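Local coordinates for putative glycoside hydrolase (Parabacteroides distasonis ATCC 8503, PDB 3GYC), which is a putative glycoside hydrolase with a TIM-barrel, cellulase-like domain that probably cleaves glycosidic bonds in carbohydrates, at residues Tyr51-Arg55 / Asp107-Gly111; Thr20-Ser25 / Cys349-Phe353; Ser15-Ile19 / Trp340-Thr345. All blocks are in the same frame, centred on the assembly; numbering follows the deposited sequence.

Contact 1: Tyr51-Arg55 / Asp107-Gly111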
ATOM      1  N   TYR A  51      -2.689  -3.975  15.210  1.00  9.35           N
ATOM      2  CA  TYR A  51      -2.746  -4.226  13.774  1.00 11.15           C
ATOM      3  C   TYR A  51      -2.753  -5.747  13.573  1.00 12.18           C
ATOM      4  O   TYR A  51      -2.103  -6.476  14.317  1.00 14.43           O
ATOM      5  CB  TYR A  51      -1.543  -3.584  13.009  1.00 11.14           C
ATOM      6  CG  TYR A  51      -1.585  -2.096  13.130  1.00 10.51           C
ATOM      7  CD1 TYR A  51      -2.374  -1.341  12.291  1.00 10.68           C
ATOM      8  CD2 TYR A  51      -0.900  -1.446  14.165  1.00 11.48           C
ATOM      9  CE1 TYR A  51      -2.494   0.053  12.473  1.00  9.94           C
ATOM     10  CE2 TYR A  51      -1.005  -0.036  14.350  1.00 10.35           C
ATOM     11  CZ  TYR A  51      -1.793   0.688  13.496  1.00 10.96           C
ATOM     12  OH  TYR A  51      -1.955   2.053  13.690  1.00 10.87           O
ATOM     13  N   ASN A  52      -3.525  -6.219  12.600  1.00 11.43           N
ATOM     14  CA  ASN A  52      -3.590  -7.644  12.282  1.00 10.65           C
ATOM     15  C   ASN A  52      -3.470  -7.957  10.785  1.00 10.09           C
ATOM     16  O   ASN A  52      -3.818  -9.030  10.338  1.00  9.99           O
ATOM     17  CB  ASN A  52      -4.790  -8.333  12.941  1.00 10.58           C
ATOM     18  CG  ASN A  52      -6.128  -7.764  12.534  1.00  9.78           C
ATOM     19  OD1 ASN A  52      -6.208  -6.723  11.851  1.00  9.62           O
ATOM     20  ND2 ASN A  52      -7.196  -8.474  12.914  1.00  8.12           N
ATOM     21  N   ALA A  53      -2.932  -7.007  10.015  1.00  9.75           N
ATOM     22  CA  ALA A  53      -2.649  -7.224   8.595  1.00 10.99           C
ATOM     23  C   ALA A  53      -1.445  -6.334   8.195  1.00 11.74           C
ATOM     24  O   ALA A  53      -1.205  -5.290   8.803  1.00 13.51           O
ATOM     25  CB  ALA A  53      -3.903  -6.908   7.711  1.00 10.45           C
ATOM     26  N   ILE A  54      -0.690  -6.774   7.196  1.00 12.18           N
ATOM     27  CA  ILE A  54       0.458  -6.053   6.662  1.00 11.52           C
ATOM     28  C   ILE A  54       0.424  -6.178   5.143  1.00 12.20           C
ATOM     29  O   ILE A  54       0.060  -7.215   4.618  1.00 12.79           O
ATOM     30  CB  ILE A  54       1.785  -6.673   7.171  1.00 11.14           C
ATOM     31  CG1 ILE A  54       1.782  -6.810   8.700  1.00 11.82           C
ATOM     32  CG2 ILE A  54       2.964  -5.877   6.738  1.00  9.95           C
ATOM     33  CD1 ILE A  54       2.990  -7.665   9.294  1.00 11.60           C
ATOM     34  N   ARG A  55       0.756  -5.104   4.456  1.00 11.47           N
ATOM     35  CA  ARG A  55       0.907  -5.096   3.006  1.00 12.14           C
ATOM     36  C   ARG A  55       2.416  -5.077   2.712  1.00 10.48           C
ATOM     37  O   ARG A  55       3.131  -4.199   3.186  1.00 10.50           O
ATOM     38  CB  ARG A  55       0.225  -3.864   2.432  1.00 10.94           C
ATOM     39  CG  ARG A  55       0.478  -3.653   0.980  1.00 11.87           C
ATOM     40  CD  ARG A  55       0.013  -2.366   0.544  1.00 14.28           C
ATOM     41  NE  ARG A  55       0.320  -2.122  -0.847  1.00 16.88           N
ATOM     42  CZ  ARG A  55       0.684  -0.945  -1.344  1.00 18.52           C
ATOM     43  NH1 ARG A  55       0.858   0.115  -0.540  1.00 19.17           N
ATOM     44  NH2 ARG A  55       0.961  -0.837  -2.634  1.00 19.69           N
ATOM     45  N   ASP A 107      -1.724 -14.774  13.674  1.00 17.82           N
ATOM     46  CA  ASP A 107      -2.976 -14.443  12.946  1.00 18.54           C
ATOM     47  C   ASP A 107      -2.938 -13.074  12.275  1.00 16.62           C
ATOM     48  O   ASP A 107      -3.891 -12.316  12.363  1.00 17.25           O
ATOM     49  CB  ASP A 107      -4.247 -14.542  13.828  1.00 21.18           C
ATOM     50  CG  ASP A 107      -5.561 -14.223  13.026  1.00 24.44           C
ATOM     51  OD1 ASP A 107      -5.615 -14.452  11.763  1.00 27.41           O
ATOM     52  OD2 ASP A 107      -6.547 -13.721  13.640  1.00 24.54           O
ATOM     53  N   ILE A 108      -1.825 -12.737  11.651  1.00 14.20           N
ATOM     54  CA  ILE A 108      -1.686 -11.500  10.893  1.00 12.24           C
ATOM     55  C   ILE A 108      -1.817 -11.982   9.439  1.00 14.59           C
ATOM     56  O   ILE A 108      -1.158 -12.965   9.034  1.00 15.30           O
ATOM     57  CB  ILE A 108      -0.317 -10.838  11.114  1.00 11.74           C
ATOM     58  CG1 ILE A 108      -0.229 -10.248  12.535  1.00 11.35           C
ATOM     59  CG2 ILE A 108      -0.104  -9.715  10.169  1.00 13.53           C
ATOM     60  CD1 ILE A 108       1.169  -9.951  12.998  1.00 10.37           C
ATOM     61  N   LYS A 109      -2.702 -11.346   8.688  1.00 12.75           N
ATOM     62  CA  LYS A 109      -2.920 -11.657   7.282  1.00 15.27           C
ATOM     63  C   LYS A 109      -2.075 -10.682   6.444  1.00 12.96           C
ATOM     64  O   LYS A 109      -1.762  -9.579   6.875  1.00 12.05           O
ATOM     65  CB  LYS A 109      -4.412 -11.593   6.893  1.00 17.68           C
ATOM     66  CG  LYS A 109      -5.113 -12.958   6.696  1.00 22.67           C
ATOM     67  CD  LYS A 109      -5.434 -13.715   7.868  1.00 23.40           C
ATOM     68  CE  LYS A 109      -5.967 -15.145   7.513  1.00 24.07           C
ATOM     69  NZ  LYS A 109      -7.313 -15.348   6.855  1.00 25.62           N
ATOM     70  N   VAL A 110      -1.663 -11.125   5.271  1.00 11.40           N
ATOM     71  CA  VAL A 110      -0.739 -10.343   4.440  1.00 12.11           C
ATOM     72  C   VAL A 110      -1.226 -10.086   3.020  1.00 11.16           C
ATOM     73  O   VAL A 110      -1.523 -11.003   2.271  1.00 12.95           O
ATOM     74  CB  VAL A 110       0.672 -11.030   4.379  1.00 11.78           C
ATOM     75  CG1 VAL A 110       1.623 -10.172   3.551  1.00 12.15           C
ATOM     76  CG2 VAL A 110       1.181 -11.259   5.826  1.00 11.18           C
ATOM     77  N   GLY A 111      -1.278  -8.816   2.658  1.00  9.54           N
ATOM     78  CA  GLY A 111      -1.565  -8.426   1.307  1.00 10.53           C
ATOM     79  C   GLY A 111      -0.243  -8.305   0.558  1.00 11.01           C
ATOM     80  O   GLY A 111       0.702  -7.670   1.047  1.00  9.18           O
TER
HETATM   81  O   HOH W   1      -6.325 -11.066  14.343  1.00 19.27           O
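Ile54 and Ile108 meet at an angle, and Ile54 repays following outward. Its CB stands back from the other segment, but chi1 of -52° turns CG1 toward it, and CG1 and CD1 of Ile54 both lie 3.8 Å from the same methyl, CG2 of Ile108. The remaining branch, CG2, sits on the opposite edge of the strand, near the backbone of Thr20. On the same sheet face Val110 reaches the neighbouring strand with one methyl, its CG1 lying 3.5 Å from Ile54 O. Helices 39-48 and 95-105 cover this face, with Leu43 and Phe99 against Ile54. The backbones run as adjacent parallel strands of the TIM barrel, joined by a beta-alpha-beta crossover that includes helix 95-105. That helix ends in a Schellman motif with Asp107 as its positive-phi residue, and the chain turns straight into strand 109-113. Ile54 brackets Val110, as in a parallel ladder: its N donates to Lys109 O at 3.0 Å, almost in line with the carbonyl, and its O accepts from Gly111 N at 2.9 Å, in the carbonyl plane. Lys109 N gives Asn52 O a third bond of 3.1 Å, 32° from the carbonyl plane, and Arg17 NH1 adds to the grip on that oxygen. Asn52 spends OD1 on Ala18 N, while its ND2 donates to a water 3.1 Å away that lies 2.8 Å from Asp107 OD2; Asp107 OD1 salt-bridges Arg17 NH2.

Contact 2: Thr20-Ser25 / Cys349-Phe353. With EDO (1,2-ethanediol), chain C.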
ATOM      1  N   THR A  20      -1.123  -2.316   7.983  1.00 12.26           N
ATOM      2  CA  THR A  20      -0.029  -1.403   7.805  1.00 12.68           C
ATOM      3  C   THR A  20       0.844  -1.824   6.575  1.00 13.51           C
ATOM      4  O   THR A  20       1.017  -2.993   6.337  1.00 13.48           O
ATOM      5  CB  THR A  20       0.873  -1.324   9.027  1.00 13.05           C
ATOM      6  OG1 THR A  20       1.870  -0.368   8.740  1.00 16.81           O
ATOM      7  CG2 THR A  20       1.610  -2.654   9.325  1.00  9.83           C
HETATM    8  N   MSE A  21       1.307  -0.835   5.821  1.00 13.35           N
HETATM    9  CA  MSE A  21       2.242  -1.029   4.717  1.00 13.28           C
HETATM   10  C   MSE A  21       3.677  -1.129   5.249  1.00 12.34           C
HETATM   11  O   MSE A  21       4.189  -0.155   5.851  1.00 12.82           O
HETATM   12  CB  MSE A  21       2.191   0.152   3.766  1.00 12.69           C
HETATM   13  CG  MSE A  21       3.202   0.024   2.648  1.00 12.80           C
HETATM   14 SE   MSE A  21       3.459   1.695   1.792  0.75  9.28          SE
HETATM   15  CE  MSE A  21       4.528   2.568   3.182  1.00 12.08           C
ATOM     16  N   TRP A  22       4.268  -2.325   5.137  1.00 12.36           N
ATOM     17  CA  TRP A  22       5.697  -2.530   5.407  1.00 12.14           C
ATOM     18  C   TRP A  22       6.512  -2.653   4.111  1.00 12.83           C
ATOM     19  O   TRP A  22       7.735  -2.899   4.151  1.00 12.96           O
ATOM     20  CB  TRP A  22       5.912  -3.682   6.371  1.00 11.89           C
ATOM     21  CG  TRP A  22       5.690  -3.307   7.836  1.00 11.80           C
ATOM     22  CD1 TRP A  22       5.170  -2.148   8.312  1.00 12.27           C
ATOM     23  CD2 TRP A  22       5.867  -4.159   9.004  1.00 11.48           C
ATOM     24  NE1 TRP A  22       5.102  -2.170   9.706  1.00 11.03           N
ATOM     25  CE2 TRP A  22       5.545  -3.385  10.144  1.00 11.35           C
ATOM     26  CE3 TRP A  22       6.393  -5.427   9.197  1.00 12.29           C
ATOM     27  CZ2 TRP A  22       5.633  -3.881  11.426  1.00 11.48           C
ATOM     28  CZ3 TRP A  22       6.484  -5.906  10.455  1.00 13.29           C
ATOM     29  CH2 TRP A  22       6.100  -5.142  11.562  1.00 11.36           C
ATOM     30  N   ASP A  23       5.822  -2.439   2.982  1.00 11.98           N
ATOM     31  CA  ASP A  23       6.416  -2.238   1.662  1.00 12.13           C
ATOM     32  C   ASP A  23       7.617  -3.175   1.384  1.00 11.97           C
ATOM     33  O   ASP A  23       7.484  -4.382   1.479  1.00 12.00           O
ATOM     34  CB  ASP A  23       6.758  -0.734   1.500  1.00 10.73           C
ATOM     35  CG  ASP A  23       7.619  -0.179   2.688  1.00 13.80           C
ATOM     36  OD1 ASP A  23       7.019   0.173   3.744  1.00 13.64           O
ATOM     37  OD2 ASP A  23       8.875  -0.159   2.590  1.00 12.00           O
ATOM     38  N   PHE A  24       8.764  -2.608   1.040  1.00 11.56           N
ATOM     39  CA  PHE A  24       9.993  -3.374   0.831  1.00 12.57           C
ATOM     40  C   PHE A  24      10.931  -3.199   2.045  1.00 14.23           C
ATOM     41  O   PHE A  24      11.996  -3.816   2.113  1.00 14.73           O
ATOM     42  CB  PHE A  24      10.643  -2.991  -0.518  1.00 11.35           C
ATOM     43  CG  PHE A  24      10.546  -1.533  -0.876  1.00 13.41           C
ATOM     44  CD1 PHE A  24      11.540  -0.630  -0.484  1.00 15.41           C
ATOM     45  CD2 PHE A  24       9.481  -1.059  -1.624  1.00 12.63           C
ATOM     46  CE1 PHE A  24      11.438   0.747  -0.859  1.00 15.63           C
ATOM     47  CE2 PHE A  24       9.389   0.286  -1.987  1.00 13.66           C
ATOM     48  CZ  PHE A  24      10.372   1.179  -1.593  1.00 15.14           C
ATOM     49  N   SER A  25      10.493  -2.427   3.064  1.00 11.82           N
ATOM     50  CA  SER A  25      11.306  -2.247   4.253  1.00  9.93           C
ATOM     51  C   SER A  25      11.468  -3.544   5.092  1.00 10.07           C
ATOM     52  O   SER A  25      12.503  -3.750   5.703  1.00  9.07           O
ATOM     53  CB  SER A  25      10.754  -1.116   5.108  1.00 10.65           C
ATOM     54  OG  SER A  25      10.717   0.133   4.434  1.00  9.67           O
ATOM     55  N   CYS A 349       3.510   3.666   9.619  1.00 11.25           N
ATOM     56  CA  CYS A 349       3.170   2.751  10.650  1.00 11.07           C
ATOM     57  C   CYS A 349       4.160   1.572  10.715  1.00 11.00           C
ATOM     58  O   CYS A 349       3.787   0.404  10.527  1.00 13.10           O
ATOM     59  CB  CYS A 349       1.757   2.267  10.419  1.00 12.86           C
ATOM     60  SG  CYS A 349       1.075   1.506  11.875  1.00 15.43           S
ATOM     61  N   GLY A 350       5.385   1.903  11.079  1.00 11.13           N
ATOM     62  CA  GLY A 350       6.463   0.934  11.197  1.00 13.03           C
ATOM     63  C   GLY A 350       7.566   1.421  12.116  1.00 13.41           C
ATOM     64  O   GLY A 350       7.657   2.611  12.406  1.00 11.24           O
ATOM     65  N   PRO A 351       8.465   0.508  12.516  1.00 12.57           N
ATOM     66  CA  PRO A 351       9.454   0.809  13.535  1.00 13.07           C
ATOM     67  C   PRO A 351      10.542   1.838  13.173  1.00 14.37           C
ATOM     68  O   PRO A 351      11.128   2.429  14.084  1.00 15.84           O
ATOM     69  CB  PRO A 351      10.002  -0.578  13.899  1.00 14.01           C
ATOM     70  CG  PRO A 351       9.682  -1.437  12.770  1.00 12.23           C
ATOM     71  CD  PRO A 351       8.433  -0.937  12.187  1.00 13.00           C
ATOM     72  N   GLN A 352      10.738   2.159  11.900  1.00 11.93           N
ATOM     73  CA  GLN A 352      11.687   3.206  11.548  1.00 12.83           C
ATOM     74  C   GLN A 352      11.130   4.642  11.656  1.00 12.88           C
ATOM     75  O   GLN A 352      11.856   5.590  11.418  1.00 14.23           O
ATOM     76  CB  GLN A 352      12.278   2.991  10.140  1.00 11.60           C
ATOM     77  CG  GLN A 352      11.391   3.350   8.906  1.00 11.42           C
ATOM     78  CD  GLN A 352      10.380   2.318   8.468  1.00 12.64           C
ATOM     79  OE1 GLN A 352       9.662   1.673   9.283  1.00 12.95           O
ATOM     80  NE2 GLN A 352      10.303   2.141   7.143  1.00 11.87           N
ATOM     81  N   PHE A 353       9.838   4.797  11.947  1.00 11.52           N
ATOM     82  CA  PHE A 353       9.213   6.115  12.124  1.00 11.61           C
ATOM     83  C   PHE A 353       8.898   6.170  13.610  1.00 12.30           C
ATOM     84  O   PHE A 353       7.763   5.965  14.028  1.00 12.40           O
ATOM     85  CB  PHE A 353       7.974   6.271  11.236  1.00 10.54           C
ATOM     86  CG  PHE A 353       8.263   6.133   9.785  1.00 10.04           C
ATOM     87  CD1 PHE A 353       8.911   7.164   9.101  1.00 12.09           C
ATOM     88  CD2 PHE A 353       7.908   4.966   9.079  1.00 10.15           C
ATOM     89  CE1 PHE A 353       9.190   7.052   7.754  1.00 11.04           C
ATOM     90  CE2 PHE A 353       8.194   4.836   7.733  1.00 10.24           C
ATOM     91  CZ  PHE A 353       8.838   5.883   7.068  1.00 10.49           C
TER
HETATM   92  C1  EDO C   1      14.195   7.240  13.204  1.00 35.97           C
HETATM   93  O1  EDO C   1      15.053   8.156  13.977  1.00 32.88           O
HETATM   94  C2  EDO C   1      14.907   6.112  12.463  1.00 37.93           C
HETATM   95  O2  EDO C   1      14.945   6.283  11.030  1.00 38.90           O
HETATM   96  O   HOH W   2       3.072   2.108   7.142  1.00 17.20           O
HETATM   97  O   HOH W   3       7.861   0.661   6.265  1.00 12.21           O
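With chi1 of Thr20 at -178°, its OG1 swings beside its carbonyl carbon and meets Cys349 O; with chi1 of Trp22 at -80°, the indole lies beside the backbone N and its NE1 reaches the same oxygen. Cys349 O is gripped twice, by Thr20 OG1 at 2.7 Å and by Trp22 NE1 at 3.0 Å. It lies at the indole edge, 5° out of the ring plane. A phenylalanine in place of Trp22 would probably leave Cys349 O with the threonine alone of these two donors and open a gap beside Pro351, whose CD lies 4.1 Å from CZ2 of Trp22. A water extends the link, accepting from Cys349 N within bonding distance of Met21 O and Thr20 OG1. A second water donates to Asp23 OD1 and accepts from Gln352 NE2, while Gln352 OE1 is held by Tyr36. Asp23 OD2 takes Ser25 OG, through its syn lone pair at 2.6 Å, and Ser25 N, from above the carboxylate plane, a capping bond before helix 25-28. Through Cys349 O and the water at Gln352, the loop with type I turn Gly350-Phe353 is held to strand 17-23 at the C-terminal rim of the barrel, where TIM-barrel glycosidases carry their active sites.

Contact 3: Ser15-Ile19 / Trp340-Thr345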
ATOM      1  N   SER A  15     -15.230  -8.791  10.777  1.00 19.29           N
ATOM      2  CA  SER A  15     -14.523  -7.591  11.207  1.00 19.55           C
ATOM      3  C   SER A  15     -13.496  -7.122  10.183  1.00 16.90           C
ATOM      4  O   SER A  15     -12.783  -7.933   9.582  1.00 15.94           O
ATOM      5  CB  SER A  15     -13.798  -7.853  12.521  1.00 20.77           C
ATOM      6  OG  SER A  15     -14.736  -7.925  13.575  1.00 23.60           O
ATOM      7  N   PRO A  16     -13.415  -5.808   9.968  1.00 14.65           N
ATOM      8  CA  PRO A  16     -12.343  -5.330   9.156  1.00 12.40           C
ATOM      9  C   PRO A  16     -10.985  -5.611   9.811  1.00 10.76           C
ATOM     10  O   PRO A  16     -10.893  -5.800  10.997  1.00 12.59           O
ATOM     11  CB  PRO A  16     -12.567  -3.812   9.142  1.00 12.56           C
ATOM     12  CG  PRO A  16     -13.986  -3.645   9.302  1.00 13.10           C
ATOM     13  CD  PRO A  16     -14.443  -4.789  10.174  1.00 13.09           C
ATOM     14  N   ARG A  17      -9.933  -5.586   9.017  1.00 12.19           N
ATOM     15  CA  ARG A  17      -8.582  -5.698   9.519  1.00 13.17           C
ATOM     16  C   ARG A  17      -7.862  -4.345   9.558  1.00 12.57           C
ATOM     17  O   ARG A  17      -8.050  -3.481   8.691  1.00 12.32           O
ATOM     18  CB  ARG A  17      -7.769  -6.725   8.723  1.00 14.21           C
ATOM     19  CG  ARG A  17      -8.284  -8.077   8.930  1.00 16.64           C
ATOM     20  CD  ARG A  17      -7.205  -9.052   9.228  1.00 17.41           C
ATOM     21  NE  ARG A  17      -7.732 -10.361   9.541  1.00 17.96           N
ATOM     22  CZ  ARG A  17      -7.049 -11.301  10.197  1.00 19.30           C
ATOM     23  NH1 ARG A  17      -5.811 -11.066  10.648  1.00 17.99           N
ATOM     24  NH2 ARG A  17      -7.605 -12.475  10.408  1.00 19.02           N
ATOM     25  N   ALA A  18      -7.073  -4.149  10.612  1.00 11.99           N
ATOM     26  CA  ALA A  18      -6.251  -2.954  10.761  1.00 11.01           C
ATOM     27  C   ALA A  18      -4.903  -3.333  10.143  1.00 11.62           C
ATOM     28  O   ALA A  18      -4.168  -4.217  10.632  1.00 10.43           O
ATOM     29  CB  ALA A  18      -6.105  -2.520  12.225  1.00 10.10           C
ATOM     30  N   ILE A  19      -4.607  -2.658   9.051  1.00 11.64           N
ATOM     31  CA  ILE A  19      -3.450  -2.965   8.179  1.00 10.95           C
ATOM     32  C   ILE A  19      -2.367  -1.898   8.209  1.00 12.48           C
ATOM     33  O   ILE A  19      -2.633  -0.738   8.498  1.00  9.76           O
ATOM     34  CB  ILE A  19      -3.961  -3.263   6.699  1.00 11.93           C
ATOM     35  CG1 ILE A  19      -2.886  -3.875   5.808  1.00 11.69           C
ATOM     36  CG2 ILE A  19      -4.553  -2.008   5.991  1.00 10.43           C
ATOM     37  CD1 ILE A  19      -3.485  -4.508   4.473  1.00 12.20           C
ATOM     38  N   TRP A 340     -14.736   0.029   3.974  1.00 13.08           N
ATOM     39  CA  TRP A 340     -13.359  -0.433   4.081  1.00 13.59           C
ATOM     40  C   TRP A 340     -13.247  -1.760   4.826  1.00 14.04           C
ATOM     41  O   TRP A 340     -13.819  -1.919   5.885  1.00 14.70           O
ATOM     42  CB  TRP A 340     -12.486   0.630   4.759  1.00 13.70           C
ATOM     43  CG  TRP A 340     -11.814   1.636   3.831  1.00 12.67           C
ATOM     44  CD1 TRP A 340     -10.544   1.558   3.395  1.00 12.38           C
ATOM     45  CD2 TRP A 340     -12.346   2.859   3.305  1.00 12.66           C
ATOM     46  NE1 TRP A 340     -10.242   2.608   2.598  1.00 12.91           N
ATOM     47  CE2 TRP A 340     -11.328   3.440   2.527  1.00 12.97           C
ATOM     48  CE3 TRP A 340     -13.584   3.514   3.399  1.00 12.83           C
ATOM     49  CZ2 TRP A 340     -11.494   4.630   1.851  1.00 12.64           C
ATOM     50  CZ3 TRP A 340     -13.747   4.712   2.733  1.00 12.45           C
ATOM     51  CH2 TRP A 340     -12.714   5.255   1.957  1.00 13.04           C
ATOM     52  N   VAL A 341     -12.547  -2.718   4.235  1.00 15.24           N
ATOM     53  CA  VAL A 341     -12.284  -4.021   4.856  1.00 15.40           C
ATOM     54  C   VAL A 341     -10.865  -4.084   5.431  1.00 14.28           C
ATOM     55  O   VAL A 341     -10.551  -4.954   6.238  1.00 15.82           O
ATOM     56  CB  VAL A 341     -12.514  -5.201   3.839  1.00 16.54           C
ATOM     57  CG1 VAL A 341     -13.992  -5.244   3.391  1.00 16.29           C
ATOM     58  CG2 VAL A 341     -11.606  -5.073   2.642  1.00 17.52           C
ATOM     59  N   GLY A 342     -10.028  -3.145   5.007  1.00 14.35           N
ATOM     60  CA  GLY A 342      -8.663  -2.991   5.473  1.00 15.95           C
ATOM     61  C   GLY A 342      -8.353  -1.504   5.595  1.00 14.96           C
ATOM     62  O   GLY A 342      -8.368  -0.778   4.600  1.00 17.54           O
ATOM     63  N   VAL A 343      -8.059  -1.041   6.810  1.00 13.55           N
ATOM     64  CA  VAL A 343      -7.778   0.359   7.040  1.00 11.21           C
ATOM     65  C   VAL A 343      -6.450   0.548   7.753  1.00 11.16           C
ATOM     66  O   VAL A 343      -6.209  -0.144   8.692  1.00 11.65           O
ATOM     67  CB  VAL A 343      -8.892   0.995   7.896  1.00 11.38           C
ATOM     68  CG1 VAL A 343      -8.659   2.515   8.009  1.00  9.44           C
ATOM     69  CG2 VAL A 343     -10.251   0.680   7.329  1.00 10.58           C
ATOM     70  N   ALA A 344      -5.564   1.426   7.224  1.00 10.14           N
ATOM     71  CA  ALA A 344      -4.298   1.785   7.834  1.00  9.48           C
ATOM     72  C   ALA A 344      -4.519   3.134   8.524  1.00 11.13           C
ATOM     73  O   ALA A 344      -5.407   3.890   8.129  1.00 11.77           O
ATOM     74  CB  ALA A 344      -3.204   1.927   6.798  1.00 11.54           C
ATOM     75  N   THR A 345      -3.737   3.400   9.553  1.00 11.14           N
ATOM     76  CA  THR A 345      -3.778   4.674  10.266  1.00 12.67           C
ATOM     77  C   THR A 345      -2.835   5.631   9.559  1.00 13.17           C
ATOM     78  O   THR A 345      -3.072   6.842   9.569  1.00 14.72           O
ATOM     79  CB  THR A 345      -3.374   4.512  11.737  1.00 12.83           C
ATOM     80  OG1 THR A 345      -2.075   3.919  11.795  1.00 12.24           O
ATOM     81  CG2 THR A 345      -4.412   3.659  12.491  1.00 11.84           C
TER
HETATM   82  O   HOH W   4      -1.534   1.529   9.691  1.00 12.22           O
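Arg17 N donates to Val341 O at 2.9 Å, the shortest direct polar bond between the segments and nearly straight at 168°. Arg17 returns its own O to Val343 N, close to the line of the carbonyl, so the residue brackets Gly342 as parallel strands do. Ile19 N then bonds Val343 O at 3.0 Å, approaching well above the carbonyl plane. Beyond this point the strands part: Ile19 O is 4.4 Å from Thr345 N, and a water bridges them, donating to Ile19 O at 2.8 Å and accepting from Thr345 N at 2.9 Å. CG2 of Ile19 lies between its backbone N and carbonyl carbon (chi1 of CG1 -168°), which lays that methyl on the Val343 carbonyl, 3.6 Å from its C. The CB of Ala344 comes to 3.2 Å from Ile19 O. Ala18 and Val343 share one face of the sheet, turned to helix 360-371, and both touch Ile370. At the start of the ladder Pro16 sets its ring beside Trp340 O and Val341 O. The guanidinium of Arg17 turns away, its NE donating to the O of the C-terminal Leu393. This is the first strand meeting the last, which closes the barrel. The direct polar link between the segments is made by main-chain atoms, so it probably depends little on side-chain identity, though Ile19 and Pro16 pack along it.

From the N terminus, Ser15-Ile19 enters first and pairs in contact 3 with Trp340-Thr345, closing a loop of some 320 residues and the barrel itself. The same strand runs on through Thr20-Ser25, which in contact 2 meets the later loop Cys349-Phe353, so these two closures cross in sequence. Contact 1, spanning only 51 residues between strands 53-57 and 109-113, lies within both. Strand 17-23 joins all three by standing between 340-343 and 53-57: Arg55 exchanges backbone bonds with Thr20 and Trp22, and Tyr51 reaches both Thr345 and Cys349. Arg17 ties contact 3 to contact 1 on the other side, toward the N-terminal ends of the strands.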